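Local coordinates for fat acid-binding protein (PDB 3NYI), which binds stearic acid and is probably a fatty-acid-binding member of the DegV family, at residues Ala224-Tyr227 and Leu228-Asn232. Residues are numbered along the deposited sequence; the frame is centred on the assembly and turned at random.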
loop_
_atom_site.group_PDB
_atom_site.type_symbol
_atom_site.label_atom_id
_atom_site.label_comp_id
_atom_site.label_asym_id
_atom_site.label_seq_id
_atom_site.Cartn_x
_atom_site.Cartn_y
_atom_site.Cartn_z
ATOM N N ALA A 224 -9.882 6.595 13.224
ATOM C CA ALA A 224 -9.936 7.289 11.938
ATOM C C ALA A 224 -10.836 8.521 12.070
ATOM O O ALA A 224 -10.537 9.576 11.521
ATOM C CB ALA A 224 -10.466 6.388 10.861
ATOM N N LYS A 225 -11.937 8.364 12.790
ATOM C CA LYS A 225 -12.934 9.434 12.902
ATOM C C LYS A 225 -12.334 10.677 13.552
ATOM O O LYS A 225 -12.557 11.800 13.091
ATOM C CB LYS A 225 -14.159 8.968 13.667
ATOM C CG LYS A 225 -15.231 10.079 13.808
ATOM C CD LYS A 225 -16.484 9.581 14.521
ATOM C CE LYS A 225 -17.409 10.756 14.904
ATOM N NZ LYS A 225 -17.563 11.723 13.776
ATOM N N LYS A 226 -11.554 10.458 14.605
ATOM C CA LYS A 226 -10.833 11.527 15.278
ATOM C C LYS A 226 -9.899 12.277 14.324
ATOM O O LYS A 226 -9.859 13.500 14.308
ATOM C CB LYS A 226 -10.049 10.955 16.464
ATOM C CG LYS A 226 -9.163 11.962 17.175
ATOM C CD LYS A 226 -8.363 11.299 18.300
ATOM C CE LYS A 226 -7.546 12.326 19.078
ATOM N NZ LYS A 226 -8.432 13.348 19.703
ATOM N N TYR A 227 -9.134 11.542 13.525
ATOM C CA TYR A 227 -8.241 12.172 12.575
ATOM C C TYR A 227 -9.005 12.954 11.498
ATOM O O TYR A 227 -8.643 14.088 11.154
ATOM C CB TYR A 227 -7.359 11.098 11.907
ATOM C CG TYR A 227 -6.461 11.653 10.839
ATOM C CD1 TYR A 227 -5.300 12.340 11.179
ATOM C CD2 TYR A 227 -6.763 11.489 9.487
ATOM C CE1 TYR A 227 -4.458 12.861 10.204
ATOM C CE2 TYR A 227 -5.910 11.999 8.488
ATOM C CZ TYR A 227 -4.765 12.686 8.862
ATOM O OH TYR A 227 -3.904 13.194 7.904
ATOM N N LEU A 228 -10.056 12.351 10.952
ATOM C CA LEU A 228 -10.825 13.030 9.914
ATOM C C LEU A 228 -11.523 14.274 10.458
ATOM O O LEU A 228 -11.540 15.317 9.806
ATOM C CB LEU A 228 -11.832 12.088 9.247
ATOM C CG LEU A 228 -11.159 11.007 8.387
ATOM C CD1 LEU A 228 -12.173 9.968 7.932
ATOM C CD2 LEU A 228 -10.452 11.638 7.184
ATOM N N ASP A 229 -12.088 14.166 11.653
ATOM C CA ASP A 229 -12.759 15.310 12.265
ATOM C C ASP A 229 -11.801 16.464 12.530
ATOM O O ASP A 229 -12.145 17.628 12.316
ATOM C CB ASP A 229 -13.477 14.890 13.541
ATOM C CG ASP A 229 -14.672 14.005 13.254
ATOM O OD1 ASP A 229 -15.017 13.868 12.053
ATOM O OD2 ASP A 229 -15.249 13.443 14.211
ATOM N N GLU A 230 -10.593 16.142 12.980
ATOM C CA GLU A 230 -9.578 17.160 13.215
ATOM C C GLU A 230 -9.206 17.894 11.936
ATOM O O GLU A 230 -8.994 19.101 11.961
ATOM C CB GLU A 230 -8.316 16.563 13.848
ATOM C CG GLU A 230 -8.481 16.162 15.304
ATOM C CD GLU A 230 -7.289 15.379 15.838
ATOM O OE1 GLU A 230 -6.373 15.043 15.045
ATOM O OE2 GLU A 230 -7.274 15.092 17.055
ATOM N N ASN A 231 -9.156 17.166 10.821
ATOM C CA ASN A 231 -8.541 17.678 9.603
ATOM C C ASN A 231 -9.496 18.056 8.462
ATOM O O ASN A 231 -9.058 18.471 7.388
ATOM C CB ASN A 231 -7.487 16.688 9.117
ATOM C CG ASN A 231 -6.310 16.589 10.078
ATOM O OD1 ASN A 231 -6.190 15.638 10.861
ATOM N ND2 ASN A 231 -5.447 17.588 10.036
ATOM N N ASN A 232 -10.786 17.888 8.713
ATOM C CA ASN A 232 -11.831 18.309 7.788
ATOM C C ASN A 232 -12.152 17.136 6.882
ATOM O O ASN A 232 -11.555 16.969 5.828
ATOM C CB ASN A 232 -11.403 19.540 6.981
ATOM C CG ASN A 232 -12.574 20.259 6.356
ATOM O OD1 ASN A 232 -13.623 19.657 6.096
ATOM N ND2 ASN A 232 -12.411 21.563 6.126
#
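In Lys225 the side chain leaves with CG opposite the backbone N (chi1 180°) and stays extended until a bend at its last torsion, while Asp229, one turn later, sets its CG beside its own backbone N (chi1 -69°); the two ends thereby lean toward each other along the helix. The ammonium meets the carboxylate on the syn lone pair of one oxygen, with Lys225 NZ 2.9 Å from Asp229 OD2. Lys226 and Glu230 repeat the same pairing of torsions on the neighbouring face, but their salt bridge is weaker, with NZ of Lys226 3.4 Å from OE2 of Glu230. With an alanine in place of Lys225, the Asp229 carboxylate would probably lose its positive mate within this turn and be freer to rotate. Beneath these side chains run the backbone bonds, Leu228 N to Ala224 O at 2.9 Å and Asp229 N to Lys225 O at 2.8 Å. The last turn relaxes: Asn231 N reaches Tyr227 O only weakly, at 3.1 Å and with an N-H...O angle of 133°, before Asn232 leaves the helix with positive phi. The Asn231 side chain lies over one face of the Tyr227 ring, near its rim, and the ring's OH is hydrogen-bonded to Ser161 O. On the inner side, Ala224 packs on Phe165 and Leu287, and Leu228 on Phe236 and on Leu260 of helix 246-260. The arrangement is that of an amphipathic helix C-terminus, with i to i+4 lysine-carboxylate salt bridges outward and apolar residues packed on strands of the mixed sheet and on helix 246-260 of this DegV-family fold.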